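Local coordinates for putative TOXIN related protein (Parabacteroides distasonis ATCC 8503, PDB 3K0Y) that is of unknown function, combining an N-terminal OB domain with a C-terminal beta sandwich domain as in NigD-like proteins, at residues G22-Y27 against N45-P50; L55-I60 against K77-H82; E125-G130 against Y162-G167; I136-P141 against F171-L176; P177-E182 against L201-D206. One frame throughout, in Å; residues are numbered along the deposited sequence.

In the fold
From the N terminus, contact 1 brings the 45-50 loop back to the hairpin turn before strand 25-30, and contact 2 pairs strands 52-62 and 74-88; both belong to the OB domain and touch where Tyr26 and Tyr46 meet Val78 and Ile81. The remaining contacts lie in the C-terminal beta sandwich domain. Contact 3 pairs strands 119-128 and 163-172, and contact 4 sets the far end of strand 163-172 against strand 135-139; since their segments alternate along the chain, these two cross. Contact 5 follows in series, tying the 177-182 loop to residues 201-206 and meeting contact 4 through Tyr203. Strands 74-88 and 163-172, neighbours in one sheet, link the two domains.

Contact 1: G22-Y27 against N45-P50; sequences GNNVYY and NYQPKP
Tyr26 lies against Tyr46 and Pro48 where a loop of the OB domain folds back on a beta hairpin. The hairpin turns through a type II' beta turn from Gly22 to Val25, closed by a bond from Val25 N to Gly22 O, and strand 25-30 then carries Tyr26 inward. Its CG is held between the backbone N and the carbonyl carbon (chi1 67°), which swings the ring toward the 45-50 loop. Tyr46 places its CG anti to the backbone N, and its CD2 comes over one face of the Tyr26 ring, 3.6 Å from Tyr26 CE1. The planes stand 54° apart, so the pair is oblique. A tyrosine suits this second place because its ring can join the apolar layer while its OH reaches Asn83 OD1 in a hydrogen bond. Val18 and Ile81 add to that layer. Pro48, compact and already fixed in its backbone, fits under the hairpin: its CD lies 3.8 Å from Asn24 CA, and its CG faces Val25 O. Nearer the surface, Gln47 bends at chi2 to bring its amide across that of Asn24, the two planes 81° apart. The tightest apolar approach is at the root of the Tyr26 side chain, where CB lies 3.4 Å from Pro48 CB.

Contact 2: L55-I60 against K77-H82; sequences LVNFTI and KVNAIH
Asn79 turns its CG away from its own carbonyl carbon (chi1 -57°), while Asn57 extends its CG opposite the backbone N (chi1 -177°), and their amides meet with planes 82° apart. The two N-H bonds of Asn79 ND2 are both used. One goes to Asn57 OD1, 3.1 Å away, entering from above the carbonyl plane; the other runs to Thr59 OG1 at 2.9 Å, nearly straight and in the Asn79 amide plane. Asparagine suits this place because its short, flat amide can bridge Asn57 and Thr59, two apart on one face of the strand, and the two bonds fix its rotation. The backbone here forms a classic beta bulge: Asn79 and Ala80 both face Asn57, whose O accepts from Asn79 N at 2.7 Å and from Ala80 N at 3.1 Å. Elsewhere the strands keep regular antiparallel pairing, with Leu55 and His82 exchanging two backbone bonds. On the face of Val56, Phe58, Val78 and Ile81, Val56 CG2 lies 4.0 Å from Ile81 CD1, the two side by side. These apolar residues point into the OB barrel, where Tyr26 covers Val78 and Ile81 and Trp12 meets the Phe58 ring. Strand 11-22 flanks 52-62 on its other edge, while on the other edge of strand 74-88 the backbones of Ala40 and Asn42 bond to that of Val78.

Contact 3: E125-G130 against Y162-G167; sequences ETLWGG and YTIGAG
Strands 125-128 and 163-167 run antiparallel with their axes at 133°, a marked twist, and approach to 4.6 Å. Thr126 and Gly165 form a hydrogen-bonded pair, and Leu127 and Ile164 a non-hydrogen-bonded one. At the end, Tyr162 and Thr163 both face Trp128 in a classic beta bulge: Trp128 O takes the Thr163 N-H at 3.0 Å almost head-on, and that of Tyr162 from above the carbonyl plane. Trp128 carries the contact. Its CG lies beside the backbone N (chi1 -47°), which turns the CD1-NE1 edge of the indole to Gly165, with CD1 only 3.2 Å from Gly165 N. Gly165, having no side chain, lets the indole edge come this close to its backbone. The indole NE1 donates to Gly165 O at 3.0 Å, with the acceptor in the ring plane but the donor well above the plane of the carbonyl. The same oxygen accepts from Thr126 N, and two bonds therefore grip it. Thr126 CG2 lies over one face of the indole, 3.2 Å above its plane and offset toward the rim. On the other side of the sheet Leu127 CD2 lies 4.0 Å from Ile164 CG1. Within the beta sandwich domain, His134 stacks on the Trp128 ring, Asp159 bonds to Gly129 N, and strand 163-172 goes on to pair with strand 74-88.

Contact 4: I136-P141 against F171-L176; sequences INLIQP and FNLSSL
Strand 136-139 faces the end of strand 163-172 without backbone pairing, the nearest CA atoms, those of Leu138 and Phe171, being 7.1 Å apart, and the second segment then leaves its strand in a type I turn from Leu173 to Leu176. Phe171 makes most of the contact. With CG anti to its carbonyl carbon (chi1 -62°), the ring reaches across and lies against the opposite strand: Leu138 CB sits over its centre in a CH-pi contact, 3.5 Å from the centroid and 7° off the ring normal. Farther out, Phe171 CZ lies 3.5 Å from Asn137 C and 4.0 Å from Ile136 CG2. This is the interior of the beta sandwich domain, where side chains from two sheets meet; a wide flat ring and branched aliphatics suit it, with Leu120 and Ile122 of strand 119-128 beside them. Leu138 sends CD2 alongside Phe171 CB and on toward Leu173 CD2. At the sandwich's end Gln140 extends toward Leu176, its NE2 3.4 Å from Leu176 CD2 while that nitrogen bonds to Pro147 O. A water donates to Gln140 OE1 at 2.7 Å and also bonds Ser175 OG. Asn172 shapes the exit from the strand by an Asx turn, its OD1 accepting from Ser174 N at 2.9 Å and from Ser174 OG.

Contact 5: P177-E182 against L201-D206; sequences PDTKGE and LKYNSD
Thr179 meets Tyr203 and Ser205 with every atom of its side chain. CB stands 3.9 Å from Ser205 OG. From it CG2 runs to the Tyr203 ring, reaching CD2 and CE2 obliquely, and to Ser205 OG, while OG1 accepts from Ser205 N at 3.0 Å. OG1 also donates to Glu182 O at 2.6 Å, in the carbonyl plane. Its place between the backbone N and the carbonyl carbon (chi1 70°) lets it serve both partners, and threonine suits the site by pairing this hydroxyl with a methyl for the tyrosine. The exchange is mutual, for Thr179 N donates to Ser205 OG at 2.9 Å. These bonds brace a type II' beta turn from Thr179 to Glu182, in the loop that leads to strand 184-192 of the beta sandwich domain. Asn204 of segment 201-206 holds the turn as well: its ND2 donates a hydrogen bond to Gly181 O at 2.8 Å, from far above that carbonyl plane, and also bonds Thr183 OG1. Its OD1 accepts from Asp206 N in an Asx turn, so both ends of the amide are used. A water in the plane of the Tyr203 ring, at its edge, joins Tyr203 OH to Ser205 OG, 2.6 Å from the latter.

Contact 1: G22-Y27 against N45-P50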
# COMPACT_ATOMS: atom_id res chain seq x y z
N GLY A 22 -17.89 15.26 -0.82
CA GLY A 22 -18.10 16.66 -0.46
C GLY A 22 -18.07 16.85 1.05
O GLY A 22 -18.57 15.99 1.79
N ASN A 23 -17.51 17.97 1.50
CA ASN A 23 -17.23 18.22 2.92
C ASN A 23 -16.52 17.02 3.57
O ASN A 23 -15.41 16.68 3.19
CB ASN A 23 -18.53 18.59 3.67
CG ASN A 23 -19.22 19.82 3.10
OD1 ASN A 23 -19.30 20.00 1.89
ND2 ASN A 23 -19.74 20.66 3.99
N ASN A 24 -17.17 16.38 4.53
CA ASN A 24 -16.61 15.22 5.20
C ASN A 24 -17.32 13.94 4.78
O ASN A 24 -17.25 12.95 5.52
CB ASN A 24 -16.69 15.39 6.73
CG ASN A 24 -15.74 16.46 7.27
OD1 ASN A 24 -14.93 17.06 6.52
ND2 ASN A 24 -15.84 16.72 8.57
N VAL A 25 -17.98 13.96 3.62
CA VAL A 25 -18.66 12.77 3.06
C VAL A 25 -17.74 11.93 2.17
O VAL A 25 -16.98 12.45 1.36
CB VAL A 25 -19.96 13.13 2.24
CG1 VAL A 25 -20.61 11.88 1.66
CG2 VAL A 25 -20.97 13.89 3.10
N TYR A 26 -17.86 10.61 2.31
CA TYR A 26 -16.99 9.68 1.60
C TYR A 26 -17.62 8.31 1.53
O TYR A 26 -18.43 7.96 2.38
CB TYR A 26 -15.63 9.58 2.32
CG TYR A 26 -15.69 8.94 3.70
CD1 TYR A 26 -16.07 9.66 4.84
CD2 TYR A 26 -15.38 7.59 3.86
CE1 TYR A 26 -16.13 9.06 6.11
CE2 TYR A 26 -15.44 6.97 5.11
CZ TYR A 26 -15.80 7.71 6.23
OH TYR A 26 -15.84 7.07 7.44
N TYR A 27 -17.24 7.53 0.53
CA TYR A 27 -17.53 6.09 0.57
C TYR A 27 -16.23 5.30 0.56
O TYR A 27 -15.16 5.87 0.43
CB TYR A 27 -18.51 5.67 -0.52
CG TYR A 27 -17.99 5.68 -1.93
CD1 TYR A 27 -17.37 4.56 -2.46
CD2 TYR A 27 -18.17 6.77 -2.74
CE1 TYR A 27 -16.93 4.55 -3.74
CE2 TYR A 27 -17.74 6.77 -4.03
CZ TYR A 27 -17.12 5.67 -4.53
OH TYR A 27 -16.67 5.67 -5.82
N ASN A 45 -16.22 13.17 12.52
CA ASN A 45 -15.30 14.26 12.19
C ASN A 45 -14.10 13.79 11.39
O ASN A 45 -13.13 14.51 11.24
CB ASN A 45 -14.84 14.97 13.48
CG ASN A 45 -15.98 15.65 14.21
OD1 ASN A 45 -16.86 16.20 13.59
ND2 ASN A 45 -15.96 15.59 15.53
N TYR A 46 -14.18 12.58 10.86
CA TYR A 46 -13.14 11.99 10.02
C TYR A 46 -13.02 12.83 8.75
O TYR A 46 -14.03 13.19 8.15
CB TYR A 46 -13.54 10.54 9.65
CG TYR A 46 -12.55 9.88 8.72
CD1 TYR A 46 -11.33 9.41 9.21
CD2 TYR A 46 -12.80 9.78 7.37
CE1 TYR A 46 -10.40 8.83 8.36
CE2 TYR A 46 -11.88 9.19 6.52
CZ TYR A 46 -10.67 8.74 7.02
OH TYR A 46 -9.74 8.13 6.18
N GLN A 47 -11.80 13.12 8.34
CA GLN A 47 -11.58 13.92 7.15
C GLN A 47 -11.12 13.01 5.99
O GLN A 47 -10.01 12.53 5.98
CB GLN A 47 -10.58 15.04 7.42
CG GLN A 47 -10.30 15.97 6.20
CD GLN A 47 -11.52 16.81 5.76
OE1 GLN A 47 -11.90 16.78 4.58
NE2 GLN A 47 -12.13 17.56 6.70
N PRO A 48 -12.03 12.73 5.04
CA PRO A 48 -11.62 11.89 3.95
C PRO A 48 -10.70 12.65 3.02
O PRO A 48 -10.85 13.87 2.87
CB PRO A 48 -12.95 11.52 3.27
CG PRO A 48 -13.92 12.63 3.66
CD PRO A 48 -13.42 13.19 4.95
N LYS A 49 -9.71 11.94 2.49
CA LYS A 49 -8.74 12.49 1.57
C LYS A 49 -8.72 11.65 0.30
O LYS A 49 -8.99 10.46 0.34
CB LYS A 49 -7.35 12.50 2.19
CG LYS A 49 -7.15 13.45 3.36
CD LYS A 49 -6.01 12.90 4.28
CE LYS A 49 -5.87 13.73 5.57
NZ LYS A 49 -5.51 12.80 6.70
N PRO A 50 -8.39 12.27 -0.83
CA PRO A 50 -8.27 11.48 -2.06
C PRO A 50 -7.10 10.51 -1.96
O PRO A 50 -6.08 10.84 -1.37
CB PRO A 50 -7.98 12.55 -3.14
CG PRO A 50 -7.21 13.60 -2.36
CD PRO A 50 -7.95 13.67 -1.04

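Contact 2: L55-I60 against K77-H82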
# COMPACT_ATOMS: atom_id res chain seq x y z
N LEU A 55 -7.49 1.10 7.45
CA LEU A 55 -7.99 -0.10 8.09
C LEU A 55 -9.35 0.26 8.72
O LEU A 55 -9.42 1.14 9.60
CB LEU A 55 -6.98 -0.58 9.14
CG LEU A 55 -7.21 -1.98 9.72
CD1 LEU A 55 -7.11 -3.07 8.64
CD2 LEU A 55 -6.20 -2.21 10.88
N VAL A 56 -10.40 -0.39 8.26
CA VAL A 56 -11.76 -0.09 8.65
C VAL A 56 -12.45 -1.26 9.37
O VAL A 56 -12.47 -2.37 8.86
CB VAL A 56 -12.62 0.30 7.43
CG1 VAL A 56 -14.01 0.69 7.87
CG2 VAL A 56 -11.94 1.46 6.61
N ASN A 57 -13.02 -0.97 10.54
CA ASN A 57 -13.85 -1.90 11.30
C ASN A 57 -15.29 -1.44 11.06
O ASN A 57 -15.65 -0.31 11.40
CB ASN A 57 -13.49 -1.81 12.78
CG ASN A 57 -14.27 -2.84 13.66
OD1 ASN A 57 -15.40 -3.25 13.36
ND2 ASN A 57 -13.64 -3.25 14.75
N PHE A 58 -16.07 -2.28 10.39
CA PHE A 58 -17.40 -1.91 9.97
C PHE A 58 -18.42 -3.05 10.19
O PHE A 58 -18.06 -4.24 10.27
CB PHE A 58 -17.41 -1.43 8.50
CG PHE A 58 -17.03 -2.49 7.50
CD1 PHE A 58 -15.70 -2.72 7.18
CD2 PHE A 58 -18.01 -3.27 6.87
CE1 PHE A 58 -15.34 -3.71 6.28
CE2 PHE A 58 -17.65 -4.25 5.95
CZ PHE A 58 -16.30 -4.46 5.65
N THR A 59 -19.68 -2.66 10.30
CA THR A 59 -20.81 -3.57 10.46
C THR A 59 -21.77 -3.31 9.30
O THR A 59 -22.16 -2.17 9.06
CB THR A 59 -21.52 -3.29 11.78
OG1 THR A 59 -20.60 -3.48 12.87
CG2 THR A 59 -22.76 -4.21 11.97
N ILE A 60 -22.13 -4.37 8.59
CA ILE A 60 -23.03 -4.27 7.45
C ILE A 60 -24.45 -4.03 7.95
O ILE A 60 -24.92 -4.75 8.81
CB ILE A 60 -23.01 -5.57 6.64
CG1 ILE A 60 -21.67 -5.72 5.90
CG2 ILE A 60 -24.24 -5.64 5.69
CD1 ILE A 60 -21.67 -5.26 4.44
N LYS A 77 -22.11 0.76 9.04
CA LYS A 77 -21.65 1.58 10.14
C LYS A 77 -20.13 1.45 10.24
O LYS A 77 -19.59 0.34 10.39
CB LYS A 77 -22.26 1.15 11.46
CG LYS A 77 -21.76 1.94 12.66
CD LYS A 77 -22.50 1.53 13.91
CE LYS A 77 -21.79 2.02 15.15
NZ LYS A 77 -21.94 3.47 15.35
N VAL A 78 -19.44 2.57 10.11
CA VAL A 78 -18.03 2.64 10.40
C VAL A 78 -17.87 2.60 11.91
O VAL A 78 -18.28 3.51 12.59
CB VAL A 78 -17.42 3.96 9.82
CG1 VAL A 78 -15.96 4.15 10.27
CG2 VAL A 78 -17.52 3.94 8.27
N ASN A 79 -17.31 1.52 12.44
CA ASN A 79 -17.05 1.44 13.87
C ASN A 79 -15.74 2.12 14.21
O ASN A 79 -15.65 2.82 15.23
CB ASN A 79 -17.01 0.00 14.34
CG ASN A 79 -18.31 -0.76 14.01
OD1 ASN A 79 -19.42 -0.26 14.23
ND2 ASN A 79 -18.17 -1.95 13.43
N ALA A 80 -14.73 1.91 13.38
CA ALA A 80 -13.45 2.59 13.53
C ALA A 80 -12.76 2.68 12.17
O ALA A 80 -13.05 1.93 11.27
CB ALA A 80 -12.54 1.86 14.57
N ILE A 81 -11.87 3.63 12.02
CA ILE A 81 -11.17 3.81 10.76
C ILE A 81 -9.80 4.39 11.11
O ILE A 81 -9.70 5.46 11.74
CB ILE A 81 -12.00 4.68 9.78
CG1 ILE A 81 -11.22 4.98 8.51
CG2 ILE A 81 -12.44 5.98 10.49
CD1 ILE A 81 -12.09 5.42 7.37
N HIS A 82 -8.77 3.63 10.76
CA HIS A 82 -7.38 3.97 11.04
C HIS A 82 -6.63 4.10 9.73
O HIS A 82 -6.41 3.11 9.05
CB HIS A 82 -6.74 2.87 11.89
CG HIS A 82 -7.61 2.38 13.01
ND1 HIS A 82 -7.90 3.15 14.11
CD2 HIS A 82 -8.22 1.18 13.22
CE1 HIS A 82 -8.67 2.46 14.94
NE2 HIS A 82 -8.86 1.26 14.42

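Contact 3: E125-G130 against Y162-G167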
# COMPACT_ATOMS: atom_id res chain seq x y z
N GLU A 125 7.12 -6.22 9.37
CA GLU A 125 7.61 -6.06 10.72
C GLU A 125 9.05 -5.66 10.70
O GLU A 125 9.76 -5.94 9.77
CB GLU A 125 7.50 -7.36 11.51
CG GLU A 125 6.10 -7.84 11.80
CD GLU A 125 6.10 -9.24 12.45
OE1 GLU A 125 6.45 -10.26 11.76
OE2 GLU A 125 5.77 -9.29 13.63
N THR A 126 9.47 -5.01 11.76
CA THR A 126 10.87 -4.60 11.87
C THR A 126 11.11 -4.28 13.33
O THR A 126 10.25 -4.55 14.16
CB THR A 126 11.17 -3.43 10.89
OG1 THR A 126 12.58 -3.20 10.80
CG2 THR A 126 10.45 -2.16 11.27
N LEU A 127 12.28 -3.73 13.64
CA LEU A 127 12.64 -3.37 15.00
C LEU A 127 12.53 -1.85 15.14
O LEU A 127 12.96 -1.11 14.24
CB LEU A 127 14.08 -3.85 15.31
CG LEU A 127 14.30 -5.37 15.34
CD1 LEU A 127 15.77 -5.76 15.16
CD2 LEU A 127 13.77 -5.94 16.68
N TRP A 128 11.92 -1.41 16.25
CA TRP A 128 11.64 -0.01 16.55
C TRP A 128 12.18 0.35 17.94
O TRP A 128 12.33 -0.51 18.83
CB TRP A 128 10.12 0.26 16.59
CG TRP A 128 9.39 -0.28 15.46
CD1 TRP A 128 9.01 -1.57 15.29
CD2 TRP A 128 8.94 0.43 14.29
NE1 TRP A 128 8.34 -1.71 14.10
CE2 TRP A 128 8.28 -0.50 13.47
CE3 TRP A 128 9.00 1.77 13.88
CZ2 TRP A 128 7.72 -0.16 12.26
CZ3 TRP A 128 8.43 2.11 12.67
CH2 TRP A 128 7.81 1.14 11.87
N GLY A 129 12.42 1.64 18.15
CA GLY A 129 12.95 2.14 19.42
C GLY A 129 12.22 3.32 19.98
O GLY A 129 12.48 3.68 21.10
N GLY A 130 11.31 3.93 19.22
CA GLY A 130 10.46 5.00 19.70
C GLY A 130 11.12 6.36 19.60
O GLY A 130 10.56 7.34 20.05
N TYR A 162 14.63 -1.75 19.98
CA TYR A 162 14.19 -2.20 21.31
C TYR A 162 13.11 -3.30 21.22
O TYR A 162 13.14 -4.26 21.99
CB TYR A 162 13.61 -1.04 22.11
CG TYR A 162 14.56 0.08 22.52
CD1 TYR A 162 15.95 -0.13 22.68
CD2 TYR A 162 14.06 1.35 22.81
CE1 TYR A 162 16.81 0.94 23.09
CE2 TYR A 162 14.89 2.40 23.20
CZ TYR A 162 16.25 2.19 23.34
OH TYR A 162 17.02 3.27 23.74
N THR A 163 12.14 -3.14 20.31
CA THR A 163 11.12 -4.18 20.12
C THR A 163 10.74 -4.41 18.67
O THR A 163 11.02 -3.58 17.81
CB THR A 163 9.82 -3.93 20.94
OG1 THR A 163 9.40 -2.57 20.83
CG2 THR A 163 10.02 -4.30 22.40
N ILE A 164 10.14 -5.57 18.43
CA ILE A 164 9.50 -5.90 17.18
C ILE A 164 8.17 -5.17 17.15
O ILE A 164 7.46 -5.14 18.16
CB ILE A 164 9.28 -7.42 17.03
CG1 ILE A 164 10.57 -8.18 17.38
CG2 ILE A 164 8.84 -7.77 15.60
CD1 ILE A 164 10.69 -9.60 16.76
N GLY A 165 7.86 -4.52 16.01
CA GLY A 165 6.57 -3.87 15.77
C GLY A 165 6.13 -4.06 14.33
O GLY A 165 6.96 -4.24 13.43
N ALA A 166 4.82 -4.01 14.11
CA ALA A 166 4.26 -4.13 12.78
C ALA A 166 3.88 -2.75 12.20
O ALA A 166 3.63 -1.78 12.92
CB ALA A 166 3.07 -5.10 12.76
N GLY A 167 3.91 -2.67 10.88
CA GLY A 167 3.46 -1.50 10.18
C GLY A 167 2.73 -1.86 8.91
O GLY A 167 3.04 -2.85 8.27

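Contact 4: I136-P141 against F171-L176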
# COMPACT_ATOMS: atom_id res chain seq x y z
N ILE A 136 9.56 5.04 4.71
CA ILE A 136 9.01 3.84 4.06
C ILE A 136 8.73 4.24 2.61
O ILE A 136 7.99 5.19 2.37
CB ILE A 136 7.64 3.40 4.69
CG1 ILE A 136 7.73 3.25 6.20
CG2 ILE A 136 7.16 2.09 4.16
CD1 ILE A 136 8.77 2.16 6.62
N ASN A 137 9.33 3.53 1.66
CA ASN A 137 9.13 3.88 0.25
C ASN A 137 9.12 2.69 -0.71
O ASN A 137 9.61 1.62 -0.41
CB ASN A 137 10.24 4.82 -0.22
CG ASN A 137 10.10 6.20 0.34
OD1 ASN A 137 9.27 6.98 -0.12
ND2 ASN A 137 10.88 6.50 1.36
N LEU A 138 8.60 2.95 -1.89
CA LEU A 138 8.64 1.99 -2.99
C LEU A 138 9.24 2.75 -4.17
O LEU A 138 8.74 3.83 -4.52
CB LEU A 138 7.23 1.57 -3.33
CG LEU A 138 7.11 0.41 -4.33
CD1 LEU A 138 7.54 -0.87 -3.66
CD2 LEU A 138 5.65 0.34 -4.84
N ILE A 139 10.31 2.21 -4.75
CA ILE A 139 11.01 2.85 -5.86
C ILE A 139 11.24 1.94 -7.03
O ILE A 139 11.19 0.70 -6.91
CB ILE A 139 12.34 3.41 -5.44
CG1 ILE A 139 13.35 2.30 -5.14
CG2 ILE A 139 12.14 4.37 -4.24
CD1 ILE A 139 14.76 2.85 -4.82
N GLN A 140 11.47 2.55 -8.18
CA GLN A 140 11.83 1.77 -9.40
C GLN A 140 13.30 1.98 -9.67
O GLN A 140 13.67 3.07 -10.13
CB GLN A 140 11.04 2.27 -10.61
CG GLN A 140 9.57 1.96 -10.59
CD GLN A 140 8.86 2.66 -11.73
OE1 GLN A 140 8.74 3.88 -11.74
NE2 GLN A 140 8.35 1.89 -12.67
N PRO A 141 14.16 0.98 -9.42
CA PRO A 141 15.55 1.25 -9.73
C PRO A 141 15.85 1.56 -11.23
O PRO A 141 16.81 2.18 -11.49
CB PRO A 141 16.25 -0.06 -9.34
CG PRO A 141 15.20 -1.04 -9.34
CD PRO A 141 14.01 -0.36 -8.87
N PHE A 171 0.99 1.67 -1.46
CA PHE A 171 1.62 2.46 -2.53
C PHE A 171 0.73 2.51 -3.78
O PHE A 171 0.30 1.48 -4.31
CB PHE A 171 3.00 1.89 -2.88
CG PHE A 171 3.99 1.93 -1.74
CD1 PHE A 171 4.61 3.12 -1.37
CD2 PHE A 171 4.35 0.77 -1.07
CE1 PHE A 171 5.53 3.14 -0.34
CE2 PHE A 171 5.32 0.80 -0.05
CZ PHE A 171 5.88 1.96 0.32
N ASN A 172 0.45 3.72 -4.25
CA ASN A 172 -0.39 3.91 -5.41
C ASN A 172 0.43 3.49 -6.62
O ASN A 172 1.52 4.02 -6.86
CB ASN A 172 -0.82 5.38 -5.47
CG ASN A 172 -1.91 5.65 -6.48
OD1 ASN A 172 -1.92 5.05 -7.55
ND2 ASN A 172 -2.76 6.63 -6.20
N LEU A 173 -0.08 2.53 -7.38
CA LEU A 173 0.65 2.02 -8.56
C LEU A 173 0.26 2.68 -9.86
O LEU A 173 0.66 2.24 -10.93
CB LEU A 173 0.46 0.51 -8.71
CG LEU A 173 0.95 -0.30 -7.52
CD1 LEU A 173 0.67 -1.80 -7.70
CD2 LEU A 173 2.41 -0.04 -7.29
N SER A 174 -0.53 3.73 -9.79
CA SER A 174 -1.11 4.28 -11.00
C SER A 174 -0.07 4.93 -11.92
O SER A 174 -0.39 5.21 -13.05
CB SER A 174 -2.23 5.28 -10.63
OG SER A 174 -1.67 6.44 -10.05
N SER A 175 1.15 5.16 -11.43
CA SER A 175 2.26 5.72 -12.19
C SER A 175 3.05 4.64 -12.94
O SER A 175 4.00 4.98 -13.63
CB SER A 175 3.24 6.44 -11.22
OG SER A 175 3.93 5.50 -10.40
N LEU A 176 2.70 3.36 -12.79
CA LEU A 176 3.35 2.33 -13.58
C LEU A 176 2.82 2.42 -15.02
O LEU A 176 1.69 2.86 -15.22
CB LEU A 176 3.10 0.93 -13.05
CG LEU A 176 3.74 0.60 -11.68
CD1 LEU A 176 3.28 -0.80 -11.26
CD2 LEU A 176 5.26 0.75 -11.70
O HOH W 1 6.56 5.33 -11.12

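Contact 5: P177-E182 against L201-D206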
# COMPACT_ATOMS: atom_id res chain seq x y z
N PRO A 177 3.64 2.04 -16.02
CA PRO A 177 3.12 2.14 -17.39
C PRO A 177 1.88 1.28 -17.58
O PRO A 177 1.73 0.19 -16.97
CB PRO A 177 4.30 1.69 -18.29
CG PRO A 177 5.53 1.55 -17.38
CD PRO A 177 4.96 1.38 -15.95
N ASP A 178 0.97 1.78 -18.41
CA ASP A 178 -0.29 1.08 -18.67
C ASP A 178 0.03 -0.30 -19.22
O ASP A 178 0.87 -0.43 -20.06
CB ASP A 178 -1.18 1.85 -19.64
CG ASP A 178 -2.65 1.41 -19.55
OD1 ASP A 178 -2.93 0.20 -19.66
OD2 ASP A 178 -3.52 2.28 -19.33
N THR A 179 -0.59 -1.33 -18.67
CA THR A 179 -0.36 -2.68 -19.16
C THR A 179 -1.31 -2.96 -20.31
O THR A 179 -1.35 -4.07 -20.80
CB THR A 179 -0.60 -3.76 -18.09
OG1 THR A 179 -2.00 -3.84 -17.82
CG2 THR A 179 0.18 -3.45 -16.82
N LYS A 180 -2.03 -1.92 -20.74
CA LYS A 180 -3.19 -2.02 -21.62
C LYS A 180 -4.23 -2.65 -20.69
O LYS A 180 -4.41 -2.14 -19.57
CB LYS A 180 -2.88 -2.83 -22.87
CG LYS A 180 -1.50 -2.52 -23.52
CD LYS A 180 -1.12 -1.05 -23.55
CE LYS A 180 0.19 -0.81 -24.31
NZ LYS A 180 -0.02 -0.28 -25.69
N GLY A 181 -4.88 -3.74 -21.09
CA GLY A 181 -5.67 -4.54 -20.12
C GLY A 181 -5.18 -5.97 -19.99
O GLY A 181 -5.98 -6.88 -19.73
N GLU A 182 -3.88 -6.17 -20.21
CA GLU A 182 -3.20 -7.46 -20.00
C GLU A 182 -2.60 -7.49 -18.58
O GLU A 182 -2.29 -6.46 -18.00
CB GLU A 182 -2.04 -7.64 -21.00
CG GLU A 182 -2.36 -8.35 -22.35
CD GLU A 182 -1.06 -8.78 -23.11
OE1 GLU A 182 -0.32 -9.63 -22.58
OE2 GLU A 182 -0.77 -8.25 -24.23
N LEU A 201 4.06 -10.68 -7.99
CA LEU A 201 2.62 -10.58 -8.03
C LEU A 201 2.18 -10.31 -9.47
O LEU A 201 2.95 -9.85 -10.31
CB LEU A 201 2.12 -9.43 -7.12
CG LEU A 201 2.71 -9.24 -5.72
CD1 LEU A 201 4.03 -8.48 -5.80
CD2 LEU A 201 1.77 -8.43 -4.77
N LYS A 202 0.92 -10.59 -9.73
CA LYS A 202 0.31 -10.32 -11.02
C LYS A 202 -0.28 -8.94 -10.92
O LYS A 202 -0.89 -8.64 -9.91
CB LYS A 202 -0.81 -11.34 -11.30
CG LYS A 202 -0.35 -12.74 -11.47
CD LYS A 202 0.39 -12.88 -12.75
CE LYS A 202 0.73 -14.32 -13.10
NZ LYS A 202 1.89 -14.41 -14.07
N TYR A 203 -0.11 -8.13 -11.96
CA TYR A 203 -0.59 -6.74 -12.03
C TYR A 203 -1.18 -6.39 -13.41
O TYR A 203 -0.54 -6.57 -14.46
CB TYR A 203 0.56 -5.77 -11.73
CG TYR A 203 0.13 -4.33 -11.85
CD1 TYR A 203 -0.75 -3.76 -10.92
CD2 TYR A 203 0.57 -3.54 -12.89
CE1 TYR A 203 -1.18 -2.44 -11.03
CE2 TYR A 203 0.14 -2.22 -13.01
CZ TYR A 203 -0.72 -1.67 -12.07
OH TYR A 203 -1.15 -0.38 -12.20
N ASN A 204 -2.38 -5.83 -13.39
CA ASN A 204 -3.05 -5.38 -14.60
C ASN A 204 -3.50 -3.95 -14.30
O ASN A 204 -4.09 -3.73 -13.27
CB ASN A 204 -4.26 -6.29 -14.88
CG ASN A 204 -4.95 -5.98 -16.23
OD1 ASN A 204 -5.20 -4.83 -16.56
ND2 ASN A 204 -5.26 -7.03 -16.98
N SER A 205 -3.18 -2.98 -15.18
CA SER A 205 -3.61 -1.59 -14.95
C SER A 205 -5.13 -1.43 -14.89
O SER A 205 -5.64 -0.47 -14.33
CB SER A 205 -3.08 -0.66 -16.04
OG SER A 205 -1.68 -0.67 -16.05
N ASP A 206 -5.86 -2.35 -15.51
CA ASP A 206 -7.32 -2.35 -15.41
C ASP A 206 -7.78 -3.04 -14.10
O ASP A 206 -7.74 -4.26 -14.01
CB ASP A 206 -7.89 -3.06 -16.65
CG ASP A 206 -9.38 -2.90 -16.78
OD1 ASP A 206 -9.96 -2.06 -16.08
OD2 ASP A 206 -9.97 -3.61 -17.60
O HOH W 2 -0.49 1.15 -14.59